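Local coordinates for protein AAR187Cp (Eremothecium gossypii, PDB 3ZIL) that probably regulates the establishment of sister-chromatid cohesion by acting on cohesin, this chain being the helical Wap1 domain of Wpl1, at residues Ile27-Ser32 with Arg40-Arg45; Thr117-Pro122 with Arg178-Asp183; Leu285-Ser290 with His368-Arg373. All coordinates share one frame; numbering follows the deposited sequence.

Contact 1 (Ile27-Ser32 with Arg40-Arg45)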
loop_
_atom_site.group_PDB
_atom_site.type_symbol
_atom_site.label_atom_id
_atom_site.label_comp_id
_atom_site.label_asym_id
_atom_site.label_seq_id
_atom_site.Cartn_x
_atom_site.Cartn_y
_atom_site.Cartn_z
ATOM N N ILE A 27 -29.430 -13.556 22.884
ATOM C CA ILE A 27 -28.451 -12.492 22.649
ATOM C C ILE A 27 -28.783 -11.767 21.333
ATOM O O ILE A 27 -28.514 -10.557 21.181
ATOM C CB ILE A 27 -27.000 -13.051 22.585
ATOM C CG1 ILE A 27 -26.040 -12.063 23.216
ATOM C CG2 ILE A 27 -26.589 -13.362 21.165
ATOM C CD1 ILE A 27 -26.254 -11.963 24.714
ATOM N N LEU A 28 -29.407 -12.474 20.413
ATOM C CA LEU A 28 -29.723 -11.835 19.125
ATOM C C LEU A 28 -31.063 -11.105 19.214
ATOM O O LEU A 28 -32.016 -11.377 18.449
ATOM C CB LEU A 28 -29.664 -12.821 17.938
ATOM C CG LEU A 28 -28.337 -13.607 17.740
ATOM C CD1 LEU A 28 -28.535 -14.735 16.722
ATOM C CD2 LEU A 28 -27.113 -12.720 17.379
ATOM N N SER A 29 -31.121 -10.110 20.098
ATOM C CA SER A 29 -32.393 -9.382 20.357
ATOM C C SER A 29 -32.696 -8.442 19.171
ATOM O O SER A 29 -31.811 -7.761 18.692
ATOM C CB SER A 29 -32.260 -8.551 21.645
ATOM O OG SER A 29 -31.057 -7.793 21.574
ATOM N N ASP A 30 -33.931 -8.427 18.712
ATOM C CA ASP A 30 -34.459 -7.452 17.694
ATOM C C ASP A 30 -33.920 -6.016 17.807
ATOM O O ASP A 30 -34.337 -5.263 18.715
ATOM C CB ASP A 30 -36.016 -7.437 17.808
ATOM C CG ASP A 30 -36.692 -6.813 16.581
ATOM O OD1 ASP A 30 -36.102 -5.902 15.924
ATOM O OD2 ASP A 30 -37.831 -7.226 16.312
ATOM N N ASN A 31 -32.996 -5.632 16.903
ATOM C CA ASN A 31 -32.318 -4.332 16.954
ATOM C C ASN A 31 -33.297 -3.169 16.802
ATOM O O ASN A 31 -32.996 -2.089 17.241
ATOM C CB ASN A 31 -31.195 -4.224 15.870
ATOM C CG ASN A 31 -30.015 -5.200 16.125
ATOM O OD1 ASN A 31 -29.512 -5.269 17.238
ATOM N ND2 ASN A 31 -29.585 -5.954 15.097
ATOM N N SER A 32 -34.493 -3.417 16.271
ATOM C CA SER A 32 -35.476 -2.333 16.068
ATOM C C SER A 32 -36.291 -2.116 17.372
ATOM O O SER A 32 -37.030 -1.118 17.514
ATOM C CB SER A 32 -36.397 -2.631 14.864
ATOM O OG SER A 32 -37.225 -3.726 15.171
ATOM N N ARG A 40 -25.265 -2.841 21.838
ATOM C CA ARG A 40 -23.811 -2.894 22.073
ATOM C C ARG A 40 -23.434 -3.925 23.164
ATOM O O ARG A 40 -22.400 -4.606 23.043
ATOM C CB ARG A 40 -23.254 -1.530 22.446
ATOM C CG ARG A 40 -21.767 -1.585 22.666
ATOM C CD ARG A 40 -21.174 -0.252 23.060
ATOM N NE ARG A 40 -21.347 0.288 24.418
ATOM C CZ ARG A 40 -21.682 -0.357 25.508
ATOM N NH1 ARG A 40 -21.914 -1.656 25.463
ATOM N NH2 ARG A 40 -21.778 0.313 26.658
ATOM N N ASN A 41 -24.252 -3.981 24.223
ATOM C CA ASN A 41 -23.959 -4.840 25.356
ATOM C C ASN A 41 -24.148 -6.316 25.029
ATOM O O ASN A 41 -23.315 -7.166 25.428
ATOM C CB ASN A 41 -24.774 -4.407 26.592
ATOM C CG ASN A 41 -24.181 -3.129 27.255
ATOM O OD1 ASN A 41 -23.222 -2.537 26.753
ATOM N ND2 ASN A 41 -24.758 -2.701 28.328
ATOM N N ASN A 42 -25.215 -6.627 24.283
ATOM C CA ASN A 42 -25.389 -7.990 23.818
ATOM C C ASN A 42 -24.218 -8.325 22.882
ATOM O O ASN A 42 -23.731 -9.448 22.915
ATOM C CB ASN A 42 -26.718 -8.202 23.064
ATOM C CG ASN A 42 -27.938 -8.201 24.028
ATOM O OD1 ASN A 42 -29.055 -8.225 23.609
ATOM N ND2 ASN A 42 -27.688 -8.184 25.284
ATOM N N MET A 43 -23.817 -7.390 22.032
ATOM C CA MET A 43 -22.730 -7.750 21.022
ATOM C C MET A 43 -21.434 -8.035 21.812
ATOM O O MET A 43 -20.635 -8.964 21.483
ATOM C CB MET A 43 -22.552 -6.631 19.952
ATOM C CG MET A 43 -21.495 -7.012 18.848
ATOM S SD MET A 43 -21.531 -5.591 17.676
ATOM C CE MET A 43 -23.142 -5.707 16.892
ATOM N N LEU A 44 -21.204 -7.225 22.841
ATOM C CA LEU A 44 -20.028 -7.450 23.694
ATOM C C LEU A 44 -19.981 -8.828 24.327
ATOM O O LEU A 44 -18.953 -9.571 24.302
ATOM C CB LEU A 44 -19.900 -6.340 24.758
ATOM C CG LEU A 44 -18.790 -6.489 25.839
ATOM C CD1 LEU A 44 -17.448 -6.544 25.062
ATOM C CD2 LEU A 44 -18.778 -5.354 26.862
ATOM N N ARG A 45 -21.110 -9.210 24.888
ATOM C CA ARG A 45 -21.245 -10.448 25.535
ATOM C C ARG A 45 -21.102 -11.590 24.519
ATOM O O ARG A 45 -20.498 -12.630 24.819
ATOM C CB ARG A 45 -22.583 -10.420 26.262
ATOM C CG ARG A 45 -23.049 -11.779 26.770
ATOM C CD ARG A 45 -24.235 -11.526 27.749
ATOM N NE ARG A 45 -24.552 -12.774 28.393
ATOM C CZ ARG A 45 -25.649 -13.037 29.086
ATOM N NH1 ARG A 45 -26.594 -12.114 29.246
ATOM N NH2 ARG A 45 -25.805 -14.272 29.597
#
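I27, the last helical residue of 20-27, meets N42 and R45 on one side of helix 36-52, and the path of its side chain explains most of the contact. From CB the longer branch leads through CG1, which lies 3.5 Å from the backbone O of N42 and 3.9 Å from N42 CB. The side chains of I27 and N42 run antiparallel here, so their flanks touch and not their ends. The branch then ends at CD1, which rests on the aliphatic stem of R45, 3.7 Å from R45 CD. The stem lies straight there: with chi1 at 167°, CG of R45 points away from the backbone N and the chain runs out extended to NE, so methylenes rather than the charged end do most of the touching.

Beyond I27 the chain turns sharply through an inverse gamma turn centred on L28, closed by a weak bond from S29 N to I27 O. That turn brings S29 back towards helix 36-52, where its OG donates to N42 OD1 over 2.9 Å, in the plane of the amide and at a C=O...donor angle of 153°. Outside the two segments, the carbonyl of S29 takes a hydrogen bond from the indole N of W71, so this serine is tied to two helices at once.

The chemistry is thus a greasy strip of isoleucine on arginine methylenes, finished by one hydroxyl-amide bond. At the margin of the I27 packing, N42 OD1 is satisfied by S29 OG, which is consistent with the bond steadying the chain after helix 20-27 against helix 36-52.

Contact 2 (Thr117-Pro122 with Arg178-Asp183)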
loop_
_atom_site.group_PDB
_atom_site.type_symbol
_atom_site.label_atom_id
_atom_site.label_comp_id
_atom_site.label_asym_id
_atom_site.label_seq_id
_atom_site.Cartn_x
_atom_site.Cartn_y
_atom_site.Cartn_z
ATOM N N THR A 117 -9.147 4.980 8.547
ATOM C CA THR A 117 -8.433 6.259 8.452
ATOM C C THR A 117 -8.695 7.218 9.625
ATOM O O THR A 117 -8.304 8.367 9.578
ATOM C CB THR A 117 -8.718 6.952 7.094
ATOM O OG1 THR A 117 -10.111 7.049 6.883
ATOM C CG2 THR A 117 -8.132 6.133 5.932
ATOM N N ASP A 118 -9.308 6.724 10.709
ATOM C CA ASP A 118 -9.504 7.538 11.877
ATOM C C ASP A 118 -8.795 6.896 13.105
ATOM O O ASP A 118 -9.331 5.950 13.714
ATOM C CB ASP A 118 -11.005 7.678 12.107
ATOM C CG ASP A 118 -11.329 8.531 13.312
ATOM O OD1 ASP A 118 -10.420 9.142 13.986
ATOM O OD2 ASP A 118 -12.484 8.493 13.659
ATOM N N GLU A 119 -7.666 7.476 13.509
ATOM C CA GLU A 119 -6.844 6.951 14.610
ATOM C C GLU A 119 -7.422 7.203 16.024
ATOM O O GLU A 119 -6.909 6.700 17.008
ATOM C CB GLU A 119 -5.364 7.448 14.572
ATOM C CG GLU A 119 -4.582 7.451 13.234
ATOM C CD GLU A 119 -4.866 8.706 12.351
ATOM O OE1 GLU A 119 -6.020 9.034 12.123
ATOM O OE2 GLU A 119 -3.959 9.328 11.791
ATOM N N VAL A 120 -8.480 7.955 16.138
ATOM C CA VAL A 120 -8.934 8.293 17.486
ATOM C C VAL A 120 -9.824 7.197 17.955
ATOM O O VAL A 120 -10.765 6.813 17.244
ATOM C CB VAL A 120 -9.783 9.558 17.518
ATOM C CG1 VAL A 120 -8.904 10.780 17.291
ATOM C CG2 VAL A 120 -11.031 9.429 16.605
ATOM N N PHE A 121 -9.470 6.608 19.079
ATOM C CA PHE A 121 -10.267 5.522 19.622
ATOM C C PHE A 121 -10.517 5.803 21.108
ATOM O O PHE A 121 -9.569 6.121 21.808
ATOM C CB PHE A 121 -9.586 4.173 19.385
ATOM C CG PHE A 121 -10.535 3.036 19.540
ATOM C CD1 PHE A 121 -11.434 2.740 18.533
ATOM C CD2 PHE A 121 -10.598 2.307 20.739
ATOM C CE1 PHE A 121 -12.353 1.691 18.700
ATOM C CE2 PHE A 121 -11.544 1.321 20.916
ATOM C CZ PHE A 121 -12.431 1.021 19.909
ATOM N N PRO A 122 -11.778 5.693 21.596
ATOM C CA PRO A 122 -11.958 5.989 23.040
ATOM C C PRO A 122 -11.208 5.025 23.968
ATOM O O PRO A 122 -11.118 3.813 23.693
ATOM C CB PRO A 122 -13.477 5.770 23.262
ATOM C CG PRO A 122 -13.884 4.824 22.139
ATOM C CD PRO A 122 -13.054 5.282 20.961
ATOM N N ARG A 178 0.255 11.197 8.570
ATOM C CA ARG A 178 0.054 11.566 9.965
ATOM C C ARG A 178 0.910 10.678 10.880
ATOM O O ARG A 178 1.162 11.078 12.056
ATOM C CB ARG A 178 -1.423 11.503 10.393
ATOM C CG ARG A 178 -2.303 12.611 9.792
ATOM C CD ARG A 178 -3.759 12.601 10.391
ATOM N NE ARG A 178 -4.506 11.345 10.138
ATOM C CZ ARG A 178 -5.279 11.088 9.088
ATOM N NH1 ARG A 178 -5.344 11.952 8.057
ATOM N NH2 ARG A 178 -5.992 9.880 9.024
ATOM N N GLY A 179 1.319 9.498 10.367
ATOM C CA GLY A 179 2.386 8.688 10.989
ATOM C C GLY A 179 2.125 8.015 12.337
ATOM O O GLY A 179 3.070 7.689 13.081
ATOM N N GLN A 180 0.853 7.760 12.668
ATOM C CA GLN A 180 0.522 7.209 13.958
ATOM C C GLN A 180 0.864 5.713 14.088
ATOM O O GLN A 180 1.240 5.264 15.182
ATOM C CB GLN A 180 -0.991 7.423 14.289
ATOM C CG GLN A 180 -1.366 8.855 14.646
ATOM C CD GLN A 180 -0.819 9.254 16.020
ATOM O OE1 GLN A 180 -0.414 8.390 16.802
ATOM N NE2 GLN A 180 -0.792 10.564 16.326
ATOM N N LEU A 181 0.766 4.950 13.000
ATOM C CA LEU A 181 1.015 3.498 13.096
ATOM C C LEU A 181 2.487 3.194 12.939
ATOM O O LEU A 181 3.288 4.012 12.380
ATOM C CB LEU A 181 0.235 2.720 12.017
ATOM C CG LEU A 181 -1.282 2.977 11.938
ATOM C CD1 LEU A 181 -1.958 2.027 10.934
ATOM C CD2 LEU A 181 -1.942 2.854 13.296
ATOM N N LYS A 182 2.875 2.026 13.435
ATOM C CA LYS A 182 4.289 1.659 13.343
ATOM C C LYS A 182 4.607 0.820 12.155
ATOM O O LYS A 182 5.766 0.615 11.847
ATOM C CB LYS A 182 4.707 0.918 14.622
ATOM C CG LYS A 182 4.437 1.786 15.857
ATOM C CD LYS A 182 4.543 0.925 17.124
ATOM C CE LYS A 182 4.097 1.713 18.348
ATOM N NZ LYS A 182 4.895 1.228 19.512
ATOM N N ASP A 183 3.596 0.321 11.457
ATOM C CA ASP A 183 3.847 -0.495 10.263
ATOM C C ASP A 183 2.827 -0.020 9.200
ATOM O O ASP A 183 1.610 0.030 9.480
ATOM C CB ASP A 183 3.554 -1.962 10.597
ATOM C CG ASP A 183 4.031 -2.891 9.503
ATOM O OD1 ASP A 183 3.573 -2.691 8.351
ATOM O OD2 ASP A 183 4.822 -3.813 9.783
#
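A surface salt bridge between E119 and R178 joins the loop after helix 108-116 to the C-terminal end of helix 168-178, with Q180 in the loop beyond. R178 grips the carboxylate side-on with two nitrogens. Its NE donates to E119 OE2 over 2.7 Å, nearly straight at 167° and on the syn lone pair, close to the guanidinium plane. The second bond, from R178 NH2 to E119 OE1, is longer at 3.2 Å and more bent, because the two flat groups are turned 54° apart instead of lying coplanar. R178 folds at chi3 (-61°) to present this edge, and E119 bends at chi2 to meet it.

Behind the charged ends, E119 CG packs on Q180 CB at 3.7 Å, the two side chains crossing at about a right angle, while E119 also touches L175 of helix 168-178. Replacing E119 with an alanine would probably leave R178 without its paired charge, free to swing away, and would strip Q180 of the methylene it packs against. T117 is held to its own helix by OG1 bonding to L113 O, and D118 OD2 forms a salt bridge with K81.

Each loop starts where a helix has just ended, with G179 taking positive phi directly after R178. The arrangement is a side-on, two-nitrogen arginine-carboxylate salt bridge at the surface, linking a loop to a helix C-terminus in a helical Wap1 domain.

Contact 3 (Leu285-Ser290 with His368-Arg373)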
loop_
_atom_site.group_PDB
_atom_site.type_symbol
_atom_site.label_atom_id
_atom_site.label_comp_id
_atom_site.label_asym_id
_atom_site.label_seq_id
_atom_site.Cartn_x
_atom_site.Cartn_y
_atom_site.Cartn_z
ATOM N N LEU A 285 12.586 6.630 -9.805
ATOM C CA LEU A 285 13.342 7.514 -10.682
ATOM C C LEU A 285 12.951 7.394 -12.183
ATOM O O LEU A 285 12.699 8.430 -12.849
ATOM C CB LEU A 285 14.837 7.347 -10.511
ATOM C CG LEU A 285 15.280 7.997 -9.172
ATOM C CD1 LEU A 285 16.660 7.528 -8.753
ATOM C CD2 LEU A 285 15.210 9.510 -9.347
ATOM N N LEU A 286 12.966 6.178 -12.696
ATOM C CA LEU A 286 12.683 5.906 -14.112
ATOM C C LEU A 286 11.312 6.449 -14.544
ATOM O O LEU A 286 11.191 7.092 -15.609
ATOM C CB LEU A 286 12.813 4.394 -14.417
ATOM C CG LEU A 286 12.604 4.013 -15.923
ATOM C CD1 LEU A 286 13.735 4.571 -16.776
ATOM C CD2 LEU A 286 12.548 2.479 -16.107
ATOM N N ASN A 287 10.305 6.187 -13.700
ATOM C CA ASN A 287 8.975 6.683 -13.900
ATOM C C ASN A 287 9.002 8.209 -14.033
ATOM O O ASN A 287 8.365 8.773 -14.903
ATOM C CB ASN A 287 8.014 6.218 -12.789
ATOM C CG ASN A 287 7.025 5.148 -13.304
ATOM O OD1 ASN A 287 7.222 4.592 -14.415
ATOM N ND2 ASN A 287 5.986 4.844 -12.509
ATOM N N ILE A 288 9.808 8.867 -13.227
ATOM C CA ILE A 288 9.786 10.360 -13.230
ATOM C C ILE A 288 10.691 10.850 -14.365
ATOM O O ILE A 288 10.264 11.712 -15.179
ATOM C CB ILE A 288 10.299 10.932 -11.871
ATOM C CG1 ILE A 288 9.362 10.526 -10.706
ATOM C CG2 ILE A 288 10.446 12.474 -11.886
ATOM C CD1 ILE A 288 10.022 10.607 -9.352
ATOM N N VAL A 289 11.935 10.329 -14.430
ATOM C CA VAL A 289 12.881 10.943 -15.349
ATOM C C VAL A 289 12.662 10.662 -16.836
ATOM O O VAL A 289 13.124 11.495 -17.645
ATOM C CB VAL A 289 14.346 10.643 -15.039
ATOM C CG1 VAL A 289 14.661 11.090 -13.612
ATOM C CG2 VAL A 289 14.669 9.180 -15.345
ATOM N N SER A 290 12.008 9.526 -17.193
ATOM C CA SER A 290 11.686 9.223 -18.594
ATOM C C SER A 290 10.500 10.078 -19.063
ATOM O O SER A 290 10.210 10.156 -20.238
ATOM C CB SER A 290 11.345 7.745 -18.753
ATOM O OG SER A 290 10.113 7.466 -18.101
ATOM N N HIS A 368 11.574 -1.928 -21.710
ATOM C CA HIS A 368 12.144 -2.110 -23.056
ATOM C C HIS A 368 11.962 -0.828 -23.860
ATOM O O HIS A 368 12.843 -0.360 -24.599
ATOM C CB HIS A 368 11.447 -3.264 -23.754
ATOM C CG HIS A 368 11.918 -3.511 -25.179
ATOM N ND1 HIS A 368 13.209 -3.540 -25.527
ATOM C CD2 HIS A 368 11.211 -3.788 -26.321
ATOM C CE1 HIS A 368 13.328 -3.810 -26.821
ATOM N NE2 HIS A 368 12.108 -3.948 -27.312
ATOM N N THR A 369 10.789 -0.278 -23.683
ATOM C CA THR A 369 10.217 0.788 -24.478
ATOM C C THR A 369 10.992 2.074 -24.036
ATOM O O THR A 369 11.345 2.939 -24.848
ATOM C CB THR A 369 8.706 0.709 -24.134
ATOM O OG1 THR A 369 7.932 0.304 -25.262
ATOM C CG2 THR A 369 8.142 1.896 -23.376
ATOM N N ARG A 370 11.332 2.151 -22.752
ATOM C CA ARG A 370 12.155 3.264 -22.259
ATOM C C ARG A 370 13.610 3.216 -22.674
ATOM O O ARG A 370 14.241 4.241 -22.848
ATOM C CB ARG A 370 11.977 3.416 -20.761
ATOM C CG ARG A 370 10.641 4.105 -20.561
ATOM C CD ARG A 370 9.971 3.670 -19.322
ATOM N NE ARG A 370 8.830 4.533 -19.079
ATOM C CZ ARG A 370 8.309 4.723 -17.884
ATOM N NH1 ARG A 370 8.819 4.142 -16.772
ATOM N NH2 ARG A 370 7.308 5.528 -17.783
ATOM N N ILE A 371 14.122 2.011 -22.810
ATOM C CA ILE A 371 15.453 1.786 -23.296
ATOM C C ILE A 371 15.502 2.228 -24.774
ATOM O O ILE A 371 16.350 3.010 -25.149
ATOM C CB ILE A 371 15.881 0.306 -23.161
ATOM C CG1 ILE A 371 16.040 -0.121 -21.677
ATOM C CG2 ILE A 371 17.216 0.125 -23.873
ATOM C CD1 ILE A 371 16.014 -1.632 -21.495
ATOM N N THR A 372 14.579 1.738 -25.596
ATOM C CA THR A 372 14.523 2.088 -27.013
ATOM C C THR A 372 14.571 3.598 -27.241
ATOM O O THR A 372 15.351 4.073 -28.047
ATOM C CB THR A 372 13.229 1.577 -27.656
ATOM O OG1 THR A 372 13.401 0.199 -27.957
ATOM C CG2 THR A 372 12.933 2.385 -28.962
ATOM N N ARG A 373 13.655 4.301 -26.573
ATOM C CA ARG A 373 13.555 5.745 -26.599
ATOM C C ARG A 373 14.904 6.429 -26.348
ATOM O O ARG A 373 15.287 7.323 -27.121
ATOM C CB ARG A 373 12.459 6.213 -25.602
ATOM C CG ARG A 373 12.384 7.707 -25.345
ATOM C CD ARG A 373 12.309 8.462 -26.669
ATOM N NE ARG A 373 11.545 9.699 -26.611
ATOM C CZ ARG A 373 10.778 10.147 -27.605
ATOM N NH1 ARG A 373 10.638 9.441 -28.720
ATOM N NH2 ARG A 373 10.122 11.290 -27.475
HETATM O O HOH W 1 5.832 7.419 -15.586
#
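R370 reaches from helix 365-375 to the C-terminal end of helix 272-289, and its guanidinium is met there at its edge by N287 and over one face by S290. The tight part is this planar head. At its edge, R370 NH1 donates to N287 OD1 over 2.9 Å, almost straight at 167° and in the plane of both groups, although the amide and guanidinium planes themselves stand 81° apart. Over one face sits S290 OG, 3.2 Å above the plane and centred on it. That oxygen is too far from the direction of the N-H groups to bond them; its proton goes instead to L286 O, at 2.7 Å. The torsion of S290 (chi1 69°) sets OG between its own backbone N and carbonyl carbon, from where it reaches back one helical turn. L286 O also takes the backbone N-H of S290, and the two donors arrive from opposite faces of the carbonyl plane.

The rest is looser. L286 only brushes the head, with CG 3.9 Å from R370 NH1, and the methylenes of R370 keep their distance from S290, R370 CD lying 4.0 Å from S290 OG. On the looser side one ordered water bridges the segments, donating to N287 O at 3.0 Å and accepting from R370 NH2 at 3.3 Å. That same NH2 has a salt bridge to E291, just past the segment, which probably offsets much of the charge brought into this buried place.

N287 is held from behind, its ND2 bonding to T235 and N236. Around the pair, I371 packs towards helices 343-360 and 321-336, I288 rests on helix 248-261, and Y332 of helix 321-336 touches S290 while its hydroxyl bonds to R370 O, so the arginine link bridges two helices that share a third as neighbour.

How the contacts relate
The three contacts follow one another along the chain and along the elongated helical domain. Contact 1 closes before contact 2 opens, and their centres are 28 Å apart, with nearest atoms about 9 Å from each other. Contact 3 is far more remote: its centre is 37 Å from that of contact 2 and 58 Å from that of contact 1, and it lies across the chain's centre from both. None touches another. Contact 1 (8 residues apart at the closest ends) is partly buried, contact 2 (56 apart) lies at the surface and contact 3 (78 apart) is buried. A bound peptide lies near contact 3, packing an apolar side chain on N287.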